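Local atomic coordinates of chloramphenicol acetyltransferase (Bacteroides thetaiotaomicron, PDB entry 2I9D), a protein that probably transfers an acetyl group from acetyl-CoA to a hydroxyl of chloramphenicol. Residues A[49-52]-A[53-56]; A[201-204]-A[205-209]. One frame throughout, in Å; residues are numbered along the deposited sequence.

Contact 1: A[49-52]-A[53-56]; sequences GQSF and FLHY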
ATOM      1  N   GLY A  49      28.654   9.334  16.745  1.00 43.45           N
ATOM      2  CA  GLY A  49      28.539  10.555  15.923  1.00 42.55           C
ATOM      3  C   GLY A  49      28.220  10.284  14.447  1.00 41.70           C
ATOM      4  O   GLY A  49      28.516  11.099  13.581  1.00 42.10           O
ATOM      5  N   GLN A  50      27.588   9.147  14.175  1.00 40.45           N
ATOM      6  CA  GLN A  50      27.340   8.666  12.813  1.00 39.21           C
ATOM      7  C   GLN A  50      25.928   8.933  12.286  1.00 38.31           C
ATOM      8  O   GLN A  50      25.021   9.282  13.042  1.00 38.17           O
ATOM      9  CB  GLN A  50      27.628   7.164  12.745  1.00 39.13           C
ATOM     10  CG  GLN A  50      29.086   6.837  12.955  1.00 38.69           C
ATOM     11  CD  GLN A  50      29.363   5.370  12.911  1.00 39.30           C
ATOM     12  OE1 GLN A  50      30.415   4.950  12.444  1.00 41.16           O
ATOM     13  NE2 GLN A  50      28.435   4.575  13.399  1.00 38.17           N
ATOM     14  N   SER A  51      25.754   8.757  10.976  1.00 37.35           N
ATOM     15  CA  SER A  51      24.453   8.888  10.328  1.00 35.44           C
ATOM     16  C   SER A  51      23.550   7.668  10.602  1.00 33.96           C
ATOM     17  O   SER A  51      23.893   6.527  10.264  1.00 33.27           O
ATOM     18  CB  SER A  51      24.653   9.114   8.840  1.00 35.68           C
ATOM     19  OG  SER A  51      23.415   9.209   8.162  1.00 38.91           O
ATOM     20  N   PHE A  52      22.409   7.903  11.250  1.00 32.79           N
ATOM     21  CA  PHE A  52      21.464   6.821  11.525  1.00 31.48           C
ATOM     22  C   PHE A  52      20.941   6.210  10.197  1.00 31.04           C
ATOM     23  O   PHE A  52      20.759   4.985  10.075  1.00 30.88           O
ATOM     24  CB  PHE A  52      20.332   7.354  12.399  1.00 31.63           C
ATOM     25  CG  PHE A  52      19.212   6.363  12.644  1.00 31.70           C
ATOM     26  CD1 PHE A  52      19.465   5.128  13.227  1.00 31.35           C
ATOM     27  CD2 PHE A  52      17.898   6.686  12.309  1.00 32.72           C
ATOM     28  CE1 PHE A  52      18.430   4.208  13.449  1.00 31.28           C
ATOM     29  CE2 PHE A  52      16.856   5.772  12.546  1.00 31.53           C
ATOM     30  CZ  PHE A  52      17.138   4.538  13.121  1.00 30.99           C
ATOM     31  N   PHE A  53      20.745   7.077   9.201  1.00 30.38           N
ATOM     32  CA  PHE A  53      20.398   6.677   7.820  1.00 30.30           C
ATOM     33  C   PHE A  53      21.263   5.522   7.261  1.00 30.31           C
ATOM     34  O   PHE A  53      20.751   4.546   6.713  1.00 30.64           O
ATOM     35  CB  PHE A  53      20.415   7.911   6.890  1.00 29.57           C
ATOM     36  CG  PHE A  53      20.351   7.566   5.436  1.00 30.76           C
ATOM     37  CD1 PHE A  53      19.144   7.123   4.854  1.00 29.94           C
ATOM     38  CD2 PHE A  53      21.491   7.648   4.637  1.00 28.59           C
ATOM     39  CE1 PHE A  53      19.084   6.787   3.496  1.00 30.43           C
ATOM     40  CE2 PHE A  53      21.430   7.328   3.277  1.00 29.44           C
ATOM     41  CZ  PHE A  53      20.222   6.885   2.709  1.00 29.15           C
ATOM     42  N   LEU A  54      22.579   5.625   7.435  1.00 30.67           N
ATOM     43  CA  LEU A  54      23.501   4.605   6.967  1.00 30.47           C
ATOM     44  C   LEU A  54      23.435   3.330   7.789  1.00 30.44           C
ATOM     45  O   LEU A  54      23.725   2.242   7.268  1.00 30.53           O
ATOM     46  CB  LEU A  54      24.947   5.157   6.885  1.00 30.77           C
ATOM     47  CG  LEU A  54      25.132   6.224   5.787  1.00 30.88           C
ATOM     48  CD1 LEU A  54      26.505   6.902   5.886  1.00 30.85           C
ATOM     49  CD2 LEU A  54      24.869   5.642   4.387  1.00 29.13           C
ATOM     50  N   HIS A  55      23.040   3.450   9.056  1.00 30.24           N
ATOM     51  CA  HIS A  55      22.815   2.262   9.889  1.00 30.34           C
ATOM     52  C   HIS A  55      21.635   1.410   9.401  1.00 29.24           C
ATOM     53  O   HIS A  55      21.761   0.206   9.294  1.00 29.67           O
ATOM     54  CB  HIS A  55      22.628   2.637  11.364  1.00 30.55           C
ATOM     55  CG  HIS A  55      23.908   2.818  12.112  1.00 33.65           C
ATOM     56  ND1 HIS A  55      24.339   1.928  13.082  1.00 36.34           N
ATOM     57  CD2 HIS A  55      24.853   3.789  12.042  1.00 34.28           C
ATOM     58  CE1 HIS A  55      25.493   2.344  13.573  1.00 34.81           C
ATOM     59  NE2 HIS A  55      25.826   3.468  12.959  1.00 37.25           N
ATOM     60  N   TYR A  56      20.488   2.024   9.114  1.00 28.45           N
ATOM     61  CA  TYR A  56      19.369   1.241   8.585  1.00 27.69           C
ATOM     62  C   TYR A  56      19.506   0.895   7.107  1.00 27.26           C
ATOM     63  O   TYR A  56      19.005  -0.140   6.671  1.00 26.19           O
ATOM     64  CB  TYR A  56      17.987   1.809   8.956  1.00 27.63           C
ATOM     65  CG  TYR A  56      17.570   3.142   8.366  1.00 27.64           C
ATOM     66  CD1 TYR A  56      17.230   3.274   6.996  1.00 26.27           C
ATOM     67  CD2 TYR A  56      17.429   4.256   9.188  1.00 25.10           C
ATOM     68  CE1 TYR A  56      16.805   4.512   6.473  1.00 25.20           C
ATOM     69  CE2 TYR A  56      17.002   5.492   8.675  1.00 26.11           C
ATOM     70  CZ  TYR A  56      16.687   5.605   7.334  1.00 27.16           C
ATOM     71  OH  TYR A  56      16.273   6.822   6.857  1.00 30.22           O
TER
HETATM   72  O   HOH W   1      20.416   9.959   9.709  1.00 32.69           O
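The ring of Phe52 is overlapped on one face by the edge of Tyr56, one helical turn further on. The pair is T-shaped, with centroids 5.3 Å apart and planes turned 78° against each other, and Tyr56 CD2 lies 3.7 Å from Phe52 CE2, toward the rim of the ring rather than over its middle. Tyr56 CG sits between its own backbone N and carbonyl carbon (chi1 67°), a rotation that brings the ring back along the helix to meet Phe52. The same two residues also make an ordinary helical bond, Tyr56 N to Phe52 O at 3.1 Å. Ala41, Arg42 and Ala45 of helix 39-47 also touch the Phe52 side chain.

This is the start of helix 52-66, entered through a short link from helix 39-47, which ends at Gly49 in a Schellman motif. Ser51 takes the N-cap position, and its hydroxyl works through water: the water accepts from Phe53 N at 2.9 Å and is held weakly by Ser51 OG at 3.5 Å. Ser51 O receives two weak bonds, from Leu54 N at 3.2 Å and from His55 N at 3.4 Å, and the same oxygen stands at the edge of the His55 imidazole, near CD2.

Gln50 reaches His55 with an extended chain that meets the histidine at about a right angle. Its NE2 comes within 2.9 Å of His55 NE2 in the plane of the imidazole, but the angle is too poor for a hydrogen bond and the amide is turned 63° from the ring. Phe111 meets the imidazole too, while Tyr115 of helix 111-124 packs on Gln50 and Leu54, its OH bonded to Ser51 N.

Contact 2: A[201-204]-A[205-209]; sequences DGHH and LSLFY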
ATOM      1  N   ASP A 201       7.840 -14.993  -1.340  1.00 31.08           N
ATOM      2  CA  ASP A 201       6.551 -15.180  -0.672  1.00 31.97           C
ATOM      3  C   ASP A 201       6.566 -14.549   0.714  1.00 32.15           C
ATOM      4  O   ASP A 201       7.616 -14.081   1.184  1.00 32.40           O
ATOM      5  CB  ASP A 201       6.225 -16.665  -0.502  1.00 32.39           C
ATOM      6  CG  ASP A 201       6.166 -17.418  -1.826  1.00 33.79           C
ATOM      7  OD1 ASP A 201       5.573 -16.909  -2.814  1.00 33.37           O
ATOM      8  OD2 ASP A 201       6.714 -18.538  -1.856  1.00 34.01           O
ATOM      9  N   GLY A 202       5.402 -14.577   1.376  1.00 32.33           N
ATOM     10  CA  GLY A 202       5.253 -14.069   2.735  1.00 32.11           C
ATOM     11  C   GLY A 202       6.369 -14.520   3.650  1.00 32.78           C
ATOM     12  O   GLY A 202       6.891 -13.736   4.462  1.00 33.43           O
ATOM     13  N   HIS A 203       6.756 -15.782   3.485  1.00 33.54           N
ATOM     14  CA  HIS A 203       7.768 -16.434   4.312  1.00 34.34           C
ATOM     15  C   HIS A 203       9.137 -15.749   4.221  1.00 33.51           C
ATOM     16  O   HIS A 203       9.838 -15.590   5.230  1.00 33.86           O
ATOM     17  CB  HIS A 203       7.852 -17.934   3.944  1.00 35.20           C
ATOM     18  CG  HIS A 203       9.089 -18.620   4.440  1.00 37.10           C
ATOM     19  ND1 HIS A 203       9.209 -19.100   5.727  1.00 39.59           N
ATOM     20  CD2 HIS A 203      10.255 -18.922   3.814  1.00 39.91           C
ATOM     21  CE1 HIS A 203      10.400 -19.662   5.877  1.00 41.50           C
ATOM     22  NE2 HIS A 203      11.060 -19.554   4.734  1.00 41.57           N
ATOM     23  N   HIS A 204       9.508 -15.317   3.022  1.00 32.78           N
ATOM     24  CA  HIS A 204      10.801 -14.633   2.837  1.00 31.70           C
ATOM     25  C   HIS A 204      10.739 -13.190   3.322  1.00 30.74           C
ATOM     26  O   HIS A 204      11.722 -12.651   3.827  1.00 30.79           O
ATOM     27  CB  HIS A 204      11.248 -14.743   1.385  1.00 31.42           C
ATOM     28  CG  HIS A 204      11.138 -16.128   0.854  1.00 32.11           C
ATOM     29  ND1 HIS A 204      10.127 -16.519   0.003  1.00 33.52           N
ATOM     30  CD2 HIS A 204      11.882 -17.236   1.098  1.00 31.27           C
ATOM     31  CE1 HIS A 204      10.269 -17.804  -0.274  1.00 32.04           C
ATOM     32  NE2 HIS A 204      11.326 -18.259   0.378  1.00 30.20           N
ATOM     33  N   LEU A 205       9.563 -12.587   3.205  1.00 29.86           N
ATOM     34  CA  LEU A 205       9.331 -11.254   3.738  1.00 29.24           C
ATOM     35  C   LEU A 205       9.432 -11.246   5.263  1.00 30.04           C
ATOM     36  O   LEU A 205      10.012 -10.321   5.855  1.00 29.61           O
ATOM     37  CB  LEU A 205       7.966 -10.739   3.282  1.00 28.36           C
ATOM     38  CG  LEU A 205       7.903 -10.406   1.783  1.00 27.55           C
ATOM     39  CD1 LEU A 205       6.480 -10.152   1.288  1.00 25.40           C
ATOM     40  CD2 LEU A 205       8.825  -9.228   1.436  1.00 26.19           C
ATOM     41  N   SER A 206       8.860 -12.282   5.892  1.00 30.64           N
ATOM     42  CA  SER A 206       8.974 -12.500   7.340  1.00 31.22           C
ATOM     43  C   SER A 206      10.442 -12.525   7.794  1.00 31.40           C
ATOM     44  O   SER A 206      10.830 -11.791   8.704  1.00 31.51           O
ATOM     45  CB  SER A 206       8.293 -13.819   7.698  1.00 31.46           C
ATOM     46  OG  SER A 206       7.709 -13.764   8.961  1.00 33.43           O
ATOM     47  N   LEU A 207      11.261 -13.345   7.125  1.00 31.75           N
ATOM     48  CA  LEU A 207      12.705 -13.429   7.413  1.00 31.54           C
ATOM     49  C   LEU A 207      13.452 -12.155   7.123  1.00 30.91           C
ATOM     50  O   LEU A 207      14.386 -11.809   7.860  1.00 31.05           O
ATOM     51  CB  LEU A 207      13.389 -14.523   6.575  1.00 32.32           C
ATOM     52  CG  LEU A 207      12.897 -15.953   6.465  1.00 34.71           C
ATOM     53  CD1 LEU A 207      13.934 -16.754   5.667  1.00 36.15           C
ATOM     54  CD2 LEU A 207      12.636 -16.585   7.858  1.00 36.38           C
ATOM     55  N   PHE A 208      13.097 -11.475   6.024  1.00 30.04           N
ATOM     56  CA  PHE A 208      13.688 -10.147   5.739  1.00 29.14           C
ATOM     57  C   PHE A 208      13.509  -9.160   6.893  1.00 28.85           C
ATOM     58  O   PHE A 208      14.482  -8.620   7.412  1.00 29.37           O
ATOM     59  CB  PHE A 208      13.128  -9.556   4.443  1.00 29.40           C
ATOM     60  CG  PHE A 208      13.738  -8.241   4.069  1.00 28.59           C
ATOM     61  CD1 PHE A 208      14.903  -8.196   3.304  1.00 29.14           C
ATOM     62  CD2 PHE A 208      13.134  -7.052   4.453  1.00 27.39           C
ATOM     63  CE1 PHE A 208      15.468  -6.983   2.936  1.00 29.76           C
ATOM     64  CE2 PHE A 208      13.682  -5.822   4.102  1.00 29.33           C
ATOM     65  CZ  PHE A 208      14.866  -5.791   3.346  1.00 30.71           C
ATOM     66  N   TYR A 209      12.267  -8.929   7.293  1.00 28.56           N
ATOM     67  CA  TYR A 209      11.976  -8.005   8.380  1.00 29.83           C
ATOM     68  C   TYR A 209      12.570  -8.424   9.745  1.00 31.45           C
ATOM     69  O   TYR A 209      13.098  -7.575  10.488  1.00 31.32           O
ATOM     70  CB  TYR A 209      10.455  -7.787   8.489  1.00 28.72           C
ATOM     71  CG  TYR A 209       9.895  -6.847   7.431  1.00 28.87           C
ATOM     72  CD1 TYR A 209       9.127  -7.332   6.360  1.00 25.35           C
ATOM     73  CD2 TYR A 209      10.135  -5.463   7.499  1.00 28.72           C
ATOM     74  CE1 TYR A 209       8.611  -6.472   5.409  1.00 24.53           C
ATOM     75  CE2 TYR A 209       9.620  -4.597   6.525  1.00 27.20           C
ATOM     76  CZ  TYR A 209       8.866  -5.111   5.488  1.00 24.54           C
ATOM     77  OH  TYR A 209       8.347  -4.259   4.549  1.00 24.87           O
TER
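The HxxxD motif of the CoA-dependent acyltransferases, which here runs from His197 to Asp201, passes directly into the first turns of helix 202-216, and this contact is that transition. Asp201 occupies the N-cap position, yet its carboxylate makes no capping bond. It forms a salt bridge from OD2 to Arg15 instead. The side chains of Asp201 and His197, the predicted proton acceptor, come within about 3 Å at their nearest atoms, which is consistent with a role in ordering the site.

The backbone of Asp201 is gripped at both ends. Its N donates to His204 ND1 at 3.1 Å, almost straight at 171° and in the plane of the imidazole, while its O accepts from His204 N and, at 3.2 Å, from Leu205 N. The bond to ND1, lying in the ring plane, would restrain the rotation of the His204 imidazole. Regular helical bonds follow, Ser206 N to Gly202 O at 2.8 Å and Phe208 N to His204 O at 2.8 Å.

Leu205 turns to the sheet, packing on Leu30, Ile32, Met193 and Ile195, and also touches Leu155 of the second subunit; Phe208 stacks on Phe70. On the exposed flank Leu207 lies over one face of the His203 ring, its CD1 4.1 Å from His203 NE2. The His203 imidazole, swung away from its own N (chi1 164°), turns an edge to the His204 ring: His203 CD2 stands 3.5 Å above the plane of that ring, toward the rim.

Overall arrangement
Both contacts lie where a helix begins, but they show how differently such starts can be built. Contact 1 joins a T-shaped aromatic pair to an N-cap serine with a water beside it, set between helices 39-47 and 111-124 and the strands 87-93 and 146-151 of its own subunit; no other chain touches it. Contact 2 rests on strands 29-37 and 186-196, meets the second subunit, and adds a charged N-cap residue beside the predicted active site. Each combines buried and partly exposed residues, though only contact 2 includes exposed residues (His203, Leu207) among those that touch. The centres of contacts 1 and 2 are 24 Å apart. Their helices nevertheless meet: Phe208 of contact 2 packs on Val60 and Ala63 of helix 52-66.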